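Local coordinates for protein AgaA (Rhizobium radiobacter, PDB 6HLX) that binds the opine agropinic acid as the periplasmic substrate-binding protein of an ABC transporter that imports it, at residues 26-31 against 191-196; 211-216 against 481-486; 224-229 against 233-238. One frame throughout, in Å; residues are numbered along the deposited sequence.

All three contacts lean on the same seven-stranded mixed sheet. Contact 1 packs helix 23-32 against strand 190-195 and is fully buried, with centre about 15 Å from that of the chain. Contacts 2 and 3 both have centres about 21 Å out, yet contact 2 is still largely buried. Strand 213-214 in contact 2 lies across strand 3-8 from strand 190-195, and Tyr196 packs on Val211 where contacts 1 and 2 meet. Contact 3, at edge strand 231-234, is only partly buried. The chemistry follows: a tyrosine ring between valines in contact 1, isoleucine against a zinc-bound carboxylate in contact 2, and aliphatic packing beside an exposed arginine in contact 3.

Contact 1: 26-31 against 191-196. With ZN (zinc ion), chain N.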
loop_
_atom_site.group_PDB
_atom_site.type_symbol
_atom_site.label_atom_id
_atom_site.label_comp_id
_atom_site.label_asym_id
_atom_site.label_seq_id
_atom_site.Cartn_x
_atom_site.Cartn_y
_atom_site.Cartn_z
ATOM N N ARG A 26 7.372 0.378 4.915
ATOM C CA ARG A 26 7.480 1.279 3.761
ATOM C C ARG A 26 8.019 2.655 4.160
ATOM O O ARG A 26 8.853 3.207 3.449
ATOM C CB ARG A 26 6.121 1.456 3.086
ATOM C CG ARG A 26 5.752 0.219 2.296
ATOM C CD ARG A 26 4.365 0.355 1.735
ATOM N NE ARG A 26 4.338 -0.227 0.395
ATOM C CZ ARG A 26 3.273 -0.233 -0.397
ATOM N NH1 ARG A 26 2.108 0.238 0.041
ATOM N NH2 ARG A 26 3.361 -0.715 -1.630
ATOM N N THR A 27 7.527 3.217 5.297
ATOM C CA THR A 27 7.947 4.556 5.752
ATOM C C THR A 27 9.474 4.598 5.977
ATOM O O THR A 27 10.115 5.547 5.555
ATOM C CB THR A 27 7.164 4.953 7.031
ATOM O OG1 THR A 27 5.762 4.921 6.716
ATOM C CG2 THR A 27 7.576 6.341 7.578
ATOM N N VAL A 28 10.049 3.529 6.587
ATOM C CA VAL A 28 11.491 3.462 6.810
ATOM C C VAL A 28 12.210 3.270 5.454
ATOM O O VAL A 28 13.186 3.963 5.163
ATOM C CB VAL A 28 11.889 2.386 7.853
ATOM C CG1 VAL A 28 13.410 2.345 8.039
ATOM C CG2 VAL A 28 11.188 2.637 9.200
ATOM N N LYS A 29 11.700 2.364 4.618
ATOM C CA LYS A 29 12.327 2.125 3.296
ATOM C C LYS A 29 12.394 3.402 2.458
ATOM O O LYS A 29 13.381 3.618 1.761
ATOM C CB LYS A 29 11.547 1.079 2.486
ATOM C CG LYS A 29 11.824 -0.339 2.972
ATOM C CD LYS A 29 11.382 -1.432 1.978
ATOM C CE LYS A 29 9.881 -1.385 1.680
ATOM N NZ LYS A 29 9.420 -2.622 0.974
ATOM N N LEU A 30 11.361 4.255 2.543
ATOM C CA LEU A 30 11.303 5.476 1.728
ATOM C C LEU A 30 12.239 6.597 2.225
ATOM O O LEU A 30 12.462 7.577 1.514
ATOM C CB LEU A 30 9.856 5.948 1.549
ATOM C CG LEU A 30 8.995 4.964 0.748
ATOM C CD1 LEU A 30 7.534 5.303 0.883
ATOM C CD2 LEU A 30 9.443 4.868 -0.737
ATOM N N ALA A 31 12.851 6.402 3.388
ATOM C CA ALA A 31 13.874 7.326 3.876
ATOM C C ALA A 31 15.243 6.891 3.328
ATOM O O ALA A 31 16.099 7.732 3.088
ATOM C CB ALA A 31 13.912 7.281 5.408
ATOM N N VAL A 191 16.866 10.756 11.767
ATOM C CA VAL A 191 15.478 10.462 12.073
ATOM C C VAL A 191 15.508 9.166 12.877
ATOM O O VAL A 191 16.185 8.205 12.474
ATOM C CB VAL A 191 14.550 10.339 10.829
ATOM C CG1 VAL A 191 13.082 10.202 11.271
ATOM C CG2 VAL A 191 14.697 11.555 9.916
ATOM N N HIS A 192 14.827 9.160 14.023
ATOM C CA HIS A 192 14.680 7.954 14.846
ATOM C C HIS A 192 13.214 7.533 14.668
ATOM O O HIS A 192 12.289 8.265 15.056
ATOM C CB HIS A 192 15.027 8.237 16.325
ATOM C CG HIS A 192 16.440 8.712 16.536
ATOM N ND1 HIS A 192 17.175 8.328 17.640
ATOM C CD2 HIS A 192 17.189 9.557 15.783
ATOM C CE1 HIS A 192 18.352 8.937 17.525
ATOM N NE2 HIS A 192 18.402 9.707 16.438
ATOM N N TYR A 193 13.007 6.372 14.049
ATOM C CA TYR A 193 11.659 5.808 13.825
ATOM C C TYR A 193 11.383 4.917 15.033
ATOM O O TYR A 193 11.963 3.839 15.126
ATOM C CB TYR A 193 11.616 5.003 12.506
ATOM C CG TYR A 193 11.732 5.887 11.284
ATOM C CD1 TYR A 193 10.610 6.510 10.735
ATOM C CD2 TYR A 193 12.966 6.107 10.676
ATOM C CE1 TYR A 193 10.720 7.352 9.626
ATOM C CE2 TYR A 193 13.084 6.931 9.553
ATOM C CZ TYR A 193 11.964 7.579 9.054
ATOM O OH TYR A 193 12.105 8.420 7.973
ATOM N N VAL A 194 10.551 5.381 15.961
ATOM C CA VAL A 194 10.264 4.716 17.244
ATOM C C VAL A 194 8.942 3.954 17.121
ATOM O O VAL A 194 7.952 4.494 16.634
ATOM C CB VAL A 194 10.226 5.752 18.391
ATOM C CG1 VAL A 194 10.083 5.057 19.751
ATOM C CG2 VAL A 194 11.476 6.655 18.375
ATOM N N PHE A 195 8.924 2.728 17.587
ATOM C CA PHE A 195 7.752 1.859 17.418
ATOM C C PHE A 195 6.767 1.989 18.554
ATOM O O PHE A 195 7.113 1.680 19.703
ATOM C CB PHE A 195 8.216 0.394 17.302
ATOM C CG PHE A 195 9.434 0.199 16.412
ATOM C CD1 PHE A 195 9.501 0.788 15.152
ATOM C CD2 PHE A 195 10.471 -0.635 16.803
ATOM C CE1 PHE A 195 10.619 0.607 14.333
ATOM C CE2 PHE A 195 11.584 -0.843 15.971
ATOM C CZ PHE A 195 11.654 -0.212 14.750
ATOM N N TYR A 196 5.536 2.419 18.235
ATOM C CA TYR A 196 4.444 2.521 19.218
ATOM C C TYR A 196 3.260 1.683 18.736
ATOM O O TYR A 196 2.383 2.208 18.039
ATOM C CB TYR A 196 4.012 3.978 19.418
ATOM C CG TYR A 196 5.026 4.839 20.128
ATOM C CD1 TYR A 196 5.037 4.936 21.520
ATOM C CD2 TYR A 196 5.927 5.619 19.414
ATOM C CE1 TYR A 196 5.954 5.754 22.180
ATOM C CE2 TYR A 196 6.834 6.454 20.061
ATOM C CZ TYR A 196 6.860 6.501 21.445
ATOM O OH TYR A 196 7.765 7.328 22.080
HETATM ZN ZN ZN N . 16.665 7.173 19.208
HETATM O O HOH W 1 10.206 8.297 6.094
#
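The hydroxyl of Tyr193 reaches helix 23-32 through a single water: Tyr193 OH donates to water 1 at 2.7 Å. That water in turn donates to the backbone carbonyl Thr27 O, 2.8 Å away, so the phenol is linked to the helix carbonyl through the water rather than by a direct hydrogen bond. Next to this bridge the methyl of Ala31 crowds the oxygen, with Ala31 CB 3.3 Å from Tyr193 OH. The ring has a valine methyl on each face, both offset toward the rim. Val28 CG2 makes a CH-pi contact 4.2 Å from the Tyr193 ring centroid and 24° off the normal, while Val191 CG1, from the same strand, sits 3.6 Å above the opposite face. Residues 26-31 of the helix run nearly antiparallel to strand residues 191-195 (169°) and pack on one face of the seven-stranded sheet, where Val28 also touches Ile172 and Leu8 of neighbouring strands. Thr27 meets the ring obliquely through CG2, 3.9 Å from Tyr193 CE1. Its methyl stands anti to the backbone N (chi1 -58° for OG1), which leaves Thr27 OG1 beside that N and bonded to Thr23 O. On the other side of the strand, His192 ND1 binds a zinc ion at 2.0 Å together with Glu171.

Contact 2: 211-216 against 481-486; sequences VDIIDY and ENTKIE. With ZN (zinc ion), chain Q; G9Z (agropinic acid), chain E.
Asp212 and Ile485 meet with their side chains crossed at about a right angle, the end of the isoleucine laid over the flat of the carboxylate. Ile485 CD1 lies 3.4 Å from Asp212 CG, almost straight above it, and 3.6 Å from Asp212 OD2. Ile485 gets there by stretching out, with CG1 anti to the backbone N (chi1 -167°). The oxygens of Asp212 point to a zinc ion, unevenly: OD2 binds at 2.1 Å and OD1 is 2.7 Å from the metal. Asp212 OD2 also accepts from Tyr5 N, a second hold that helps fix the group's rotation. Ile213 CD1 and Thr483 CG2 touch more loosely at 4.3 Å, and Thr483 turns its hydroxyl to Ser479 O. Strand 213-214 of the seven-stranded sheet here meets strand 484-485, which pairs with 462-463 in a separate two-stranded sheet. In the agropinic acid pocket, Tyr216 OH donates to ligand O at 2.7 Å, at the ring's edge and near its plane. Water 2, 1.9 Å from the zinc ion, and His488 and His490 of the C-terminal histidine run, probably a purification tag, complete with Asp212 a four-ligand zinc site.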
loop_
_atom_site.group_PDB
_atom_site.type_symbol
_atom_site.label_atom_id
_atom_site.label_comp_id
_atom_site.label_asym_id
_atom_site.label_seq_id
_atom_site.Cartn_x
_atom_site.Cartn_y
_atom_site.Cartn_z
ATOM N N VAL A 211 7.740 12.522 21.007
ATOM C CA VAL A 211 7.992 12.357 19.560
ATOM C C VAL A 211 7.559 13.626 18.826
ATOM O O VAL A 211 6.761 14.393 19.363
ATOM C CB VAL A 211 7.343 11.106 18.913
ATOM C CG1 VAL A 211 7.945 9.814 19.459
ATOM C CG2 VAL A 211 5.824 11.119 19.055
ATOM N N ASP A 212 8.024 13.792 17.572
ATOM C CA ASP A 212 7.751 14.985 16.768
ATOM C C ASP A 212 6.691 14.772 15.692
ATOM O O ASP A 212 6.068 15.739 15.270
ATOM C CB ASP A 212 9.049 15.454 16.131
ATOM C CG ASP A 212 10.125 15.664 17.179
ATOM O OD1 ASP A 212 9.835 16.318 18.199
ATOM O OD2 ASP A 212 11.221 15.117 17.003
ATOM N N ILE A 213 6.541 13.539 15.218
ATOM C CA ILE A 213 5.528 13.146 14.227
ATOM C C ILE A 213 4.988 11.785 14.621
ATOM O O ILE A 213 5.749 10.966 15.119
ATOM C CB ILE A 213 6.144 13.049 12.778
ATOM C CG1 ILE A 213 6.809 14.368 12.332
ATOM C CG2 ILE A 213 5.083 12.569 11.702
ATOM C CD1 ILE A 213 7.353 14.313 10.869
ATOM N N ILE A 214 3.696 11.536 14.371
ATOM C CA ILE A 214 3.119 10.199 14.521
ATOM C C ILE A 214 2.305 9.855 13.296
ATOM O O ILE A 214 1.694 10.745 12.695
ATOM C CB ILE A 214 2.301 9.952 15.822
ATOM C CG1 ILE A 214 1.040 10.895 15.926
ATOM C CG2 ILE A 214 3.197 10.012 17.071
ATOM C CD1 ILE A 214 -0.035 10.421 16.957
ATOM N N ASP A 215 2.233 8.571 12.956
ATOM C CA ASP A 215 1.340 8.160 11.855
ATOM C C ASP A 215 0.105 7.433 12.407
ATOM O O ASP A 215 -0.008 7.236 13.623
ATOM C CB ASP A 215 2.079 7.356 10.773
ATOM C CG ASP A 215 2.624 6.014 11.160
ATOM O OD1 ASP A 215 2.321 5.544 12.283
ATOM O OD2 ASP A 215 3.320 5.401 10.324
ATOM N N TYR A 216 -0.852 7.066 11.521
ATOM C CA TYR A 216 -2.084 6.384 11.910
ATOM C C TYR A 216 -2.755 7.040 13.132
ATOM O O TYR A 216 -2.978 6.396 14.151
ATOM C CB TYR A 216 -1.817 4.892 12.144
ATOM C CG TYR A 216 -1.714 4.095 10.866
ATOM C CD1 TYR A 216 -0.490 3.931 10.223
ATOM C CD2 TYR A 216 -2.815 3.412 10.355
ATOM C CE1 TYR A 216 -0.375 3.171 9.058
ATOM C CE2 TYR A 216 -2.711 2.635 9.194
ATOM C CZ TYR A 216 -1.488 2.520 8.546
ATOM O OH TYR A 216 -1.365 1.727 7.415
ATOM N N GLU A 481 12.501 13.761 3.332
ATOM C CA GLU A 481 13.674 14.467 2.797
ATOM C C GLU A 481 13.482 15.990 2.763
ATOM O O GLU A 481 14.453 16.718 2.568
ATOM C CB GLU A 481 14.054 13.944 1.409
ATOM C CG GLU A 481 13.063 14.282 0.301
ATOM C CD GLU A 481 13.535 13.879 -1.086
ATOM O OE1 GLU A 481 14.675 13.387 -1.200
ATOM O OE2 GLU A 481 12.774 14.066 -2.059
ATOM N N ASN A 482 12.226 16.458 2.869
ATOM C CA ASN A 482 11.892 17.892 2.850
ATOM C C ASN A 482 11.555 18.414 4.239
ATOM O O ASN A 482 11.261 19.600 4.397
ATOM C CB ASN A 482 10.642 18.089 1.997
ATOM C CG ASN A 482 10.793 17.619 0.575
ATOM O OD1 ASN A 482 11.854 17.769 -0.045
ATOM N ND2 ASN A 482 9.721 17.065 0.033
ATOM N N THR A 483 11.459 17.510 5.205
ATOM C CA THR A 483 11.025 17.856 6.559
ATOM C C THR A 483 12.096 18.643 7.307
ATOM O O THR A 483 13.281 18.341 7.186
ATOM C CB THR A 483 10.567 16.587 7.278
ATOM O OG1 THR A 483 9.576 15.939 6.443
ATOM C CG2 THR A 483 9.980 16.880 8.671
ATOM N N LYS A 484 11.664 19.644 8.073
ATOM C CA LYS A 484 12.548 20.477 8.905
ATOM C C LYS A 484 11.936 20.572 10.293
ATOM O O LYS A 484 10.721 20.428 10.446
ATOM C CB LYS A 484 12.676 21.897 8.318
ATOM C CG LYS A 484 13.166 21.942 6.874
ATOM C CD LYS A 484 13.412 23.368 6.407
ATOM C CE LYS A 484 13.921 23.382 4.985
ATOM N NZ LYS A 484 14.478 24.713 4.596
ATOM N N ILE A 485 12.771 20.831 11.306
ATOM C CA ILE A 485 12.269 20.953 12.659
ATOM C C ILE A 485 13.042 22.078 13.329
ATOM O O ILE A 485 14.264 22.185 13.172
ATOM C CB ILE A 485 12.338 19.595 13.424
ATOM C CG1 ILE A 485 11.510 19.649 14.718
ATOM C CG2 ILE A 485 13.788 19.092 13.662
ATOM C CD1 ILE A 485 11.218 18.302 15.294
ATOM N N GLU A 486 12.319 22.944 14.029
ATOM C CA GLU A 486 12.949 24.057 14.752
ATOM C C GLU A 486 13.731 23.498 15.929
ATOM O O GLU A 486 13.374 22.444 16.465
ATOM C CB GLU A 486 11.863 25.006 15.279
ATOM C CG GLU A 486 11.266 25.887 14.197
ATOM C CD GLU A 486 10.267 26.910 14.700
ATOM O OE1 GLU A 486 10.447 27.427 15.827
ATOM O OE2 GLU A 486 9.301 27.200 13.959
HETATM ZN ZN ZN Q . 12.466 15.805 18.545
HETATM O OAM G9Z E . 0.238 -1.582 7.094
HETATM C CAB G9Z E . -0.924 -1.533 7.523
HETATM C CAC G9Z E . -1.229 -1.533 8.899
HETATM C CB G9Z E . -2.784 -1.443 8.995
HETATM C CA G9Z E . -3.277 -1.582 7.565
HETATM C C G9Z E . -4.183 -0.527 7.227
HETATM O O G9Z E . -3.712 0.573 6.827
HETATM N N G9Z E . -2.021 -1.604 6.746
HETATM C CAG G9Z E . -1.993 -1.590 5.233
HETATM C CAH G9Z E . -2.250 -2.993 4.683
HETATM O OAP G9Z E . -3.575 -3.353 5.076
HETATM C CAI G9Z E . -2.126 -3.063 3.158
HETATM O OAQ G9Z E . -0.959 -2.306 2.745
HETATM C CAJ G9Z E . -1.921 -4.534 2.661
HETATM O OAR G9Z E . -1.803 -4.544 1.227
HETATM C CAK G9Z E . -2.976 -5.569 3.121
HETATM O OAT G9Z E . -2.503 -6.899 2.830
HETATM C CAL G9Z E . -4.364 -5.314 2.513
HETATM O OAS G9Z E . -5.327 -6.226 3.084
HETATM O OXT G9Z E . -5.417 -0.738 7.378
HETATM O O HOH W 2 14.075 14.928 18.189
#

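Contact 3: 224-229 against 233-238. With EDO (1,2-ethanediol), chain B.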
loop_
_atom_site.group_PDB
_atom_site.type_symbol
_atom_site.label_atom_id
_atom_site.label_comp_id
_atom_site.label_asym_id
_atom_site.label_seq_id
_atom_site.Cartn_x
_atom_site.Cartn_y
_atom_site.Cartn_z
ATOM N N ASP A 224 -9.013 16.534 18.855
ATOM C CA ASP A 224 -8.149 17.065 19.921
ATOM C C ASP A 224 -6.792 17.465 19.338
ATOM O O ASP A 224 -6.276 18.531 19.660
ATOM C CB ASP A 224 -7.970 15.988 21.020
ATOM C CG ASP A 224 -7.090 16.316 22.228
ATOM O OD1 ASP A 224 -6.707 17.501 22.395
ATOM O OD2 ASP A 224 -6.810 15.393 23.020
ATOM N N ILE A 225 -6.216 16.611 18.475
ATOM C CA ILE A 225 -4.917 16.891 17.867
ATOM C C ILE A 225 -4.995 18.094 16.908
ATOM O O ILE A 225 -4.125 18.967 16.965
ATOM C CB ILE A 225 -4.335 15.611 17.222
ATOM C CG1 ILE A 225 -3.850 14.642 18.335
ATOM C CG2 ILE A 225 -3.208 15.950 16.222
ATOM C CD1 ILE A 225 -3.591 13.221 17.920
ATOM N N ALA A 226 -6.048 18.148 16.054
ATOM C CA ALA A 226 -6.225 19.243 15.086
ATOM C C ALA A 226 -6.337 20.608 15.777
ATOM O O ALA A 226 -5.806 21.583 15.253
ATOM C CB ALA A 226 -7.440 18.992 14.196
ATOM N N LYS A 227 -7.009 20.656 16.959
ATOM C CA LYS A 227 -7.208 21.857 17.788
ATOM C C LYS A 227 -5.876 22.455 18.241
ATOM O O LYS A 227 -5.725 23.679 18.242
ATOM C CB LYS A 227 -8.042 21.516 19.039
ATOM C CG LYS A 227 -9.544 21.664 18.871
ATOM C CD LYS A 227 -10.285 21.411 20.195
ATOM C CE LYS A 227 -10.449 22.651 21.052
ATOM N NZ LYS A 227 -11.596 23.491 20.608
ATOM N N GLY A 228 -4.941 21.599 18.663
ATOM C CA GLY A 228 -3.630 22.051 19.118
ATOM C C GLY A 228 -3.700 22.795 20.436
ATOM O O GLY A 228 -4.394 22.339 21.351
ATOM N N PRO A 229 -2.986 23.934 20.603
ATOM C CA PRO A 229 -2.171 24.661 19.609
ATOM C C PRO A 229 -0.768 24.113 19.331
ATOM O O PRO A 229 -0.101 24.614 18.417
ATOM C CB PRO A 229 -2.108 26.076 20.199
ATOM C CG PRO A 229 -2.129 25.847 21.678
ATOM C CD PRO A 229 -3.060 24.678 21.880
ATOM N N LEU A 233 -2.804 18.464 12.716
ATOM C CA LEU A 233 -3.241 17.252 12.042
ATOM C C LEU A 233 -3.050 17.454 10.521
ATOM O O LEU A 233 -3.416 18.515 9.998
ATOM C CB LEU A 233 -4.723 17.034 12.377
ATOM C CG LEU A 233 -5.294 15.697 11.976
ATOM C CD1 LEU A 233 -4.792 14.579 12.907
ATOM C CD2 LEU A 233 -6.805 15.748 12.001
ATOM N N LEU A 234 -2.475 16.455 9.819
ATOM C CA LEU A 234 -2.269 16.485 8.361
ATOM C C LEU A 234 -3.241 15.461 7.795
ATOM O O LEU A 234 -3.073 14.259 8.020
ATOM C CB LEU A 234 -0.826 16.128 7.988
ATOM C CG LEU A 234 0.288 16.990 8.645
ATOM C CD1 LEU A 234 1.651 16.501 8.212
ATOM C CD2 LEU A 234 0.130 18.470 8.310
ATOM N N ARG A 235 -4.290 15.943 7.106
ATOM C CA ARG A 235 -5.402 15.103 6.626
ATOM C C ARG A 235 -5.245 14.450 5.250
ATOM O O ARG A 235 -4.509 14.921 4.369
ATOM C CB ARG A 235 -6.718 15.892 6.650
ATOM C CG ARG A 235 -7.178 16.267 8.067
ATOM C CD ARG A 235 -8.685 16.074 8.288
ATOM N NE ARG A 235 -9.181 16.836 9.445
ATOM C CZ ARG A 235 -9.906 16.335 10.449
ATOM N NH1 ARG A 235 -10.234 15.050 10.467
ATOM N NH2 ARG A 235 -10.290 17.115 11.453
ATOM N N ASN A 236 -5.982 13.335 5.076
ATOM C CA ASN A 236 -6.062 12.578 3.833
ATOM C C ASN A 236 -7.300 11.700 3.974
ATOM O O ASN A 236 -7.647 11.328 5.098
ATOM C CB ASN A 236 -4.797 11.705 3.628
ATOM C CG ASN A 236 -4.871 10.669 2.504
ATOM O OD1 ASN A 236 -5.363 9.550 2.679
ATOM N ND2 ASN A 236 -4.343 10.986 1.332
ATOM N N THR A 237 -7.962 11.385 2.845
ATOM C CA THR A 237 -9.131 10.480 2.773
ATOM C C THR A 237 -8.958 9.479 1.610
ATOM O O THR A 237 -9.917 9.223 0.857
ATOM C CB THR A 237 -10.423 11.253 2.552
ATOM O OG1 THR A 237 -10.266 12.029 1.363
ATOM C CG2 THR A 237 -10.815 12.087 3.731
ATOM N N GLY A 238 -7.777 8.883 1.522
ATOM C CA GLY A 238 -7.393 7.971 0.444
ATOM C C GLY A 238 -7.763 6.506 0.568
ATOM O O GLY A 238 -8.247 5.936 -0.418
HETATM C C1 EDO B . -12.429 9.084 -2.687
HETATM O O1 EDO B . -11.380 9.460 -1.818
HETATM C C2 EDO B . -12.662 10.218 -3.705
HETATM O O2 EDO B . -13.755 9.871 -4.523
HETATM O O HOH W 3 -4.438 21.038 12.754
#
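Apolar packing carries most of this contact, and Leu233 is at the middle of it. Leu233 CD1 meets Ile225 CG2 at 3.9 Å, the two side chains crossing at about a right angle. Against Ala226 the fit is broader: Leu233 CB lies 3.8 Å from Ala226 CB, and Leu233 CD2 is 4.0 Å from the same methyl. With CG anti to the backbone N (chi1 -169°), the leucine spreads its two methyls over neighbouring helix residues, CD1 to Ile225 and CD2 to Ala226.

Helix 222-227 is thus folded back on strand 231-234, the edge strand of the seven-stranded sheet, after a tight connection. Gly228 leaves the helix with a positive phi of 70°, and a cis peptide bond leads into Pro229. Ile225 O accepts a hydrogen bond from Thr231 OG1 at the start of the strand, and the Ile225 side chain also packs on Ala457 of strand 456-459, which neighbours 231-234 in the sheet.

Polar links across the segments run through solvent. Water 3 donates to Ala226 O at 2.9 Å and accepts from Leu233 N at 3.0 Å, tying the last turn of the helix to the start of the segment.

Within 233-238, Leu233 CD2 sits 3.5 Å above the centre of the Arg235 guanidinium plane. Across the segments the charged group meets just the loose, oblique approach of Ala226 CB to Arg235 NH2 at 4.4 Å. Arg235 NH1 forms a salt bridge with Glu453, which probably helps to hold the group there.

Further on, as the chain heads for strand 240-245 of the six-stranded sheet, Asn236 OD1 accepts from Gly238 N at 2.8 Å in an Asx turn. The donor lies 54° out of the carbonyl plane, while Asn236 ND2 is bonded to Gly470 O.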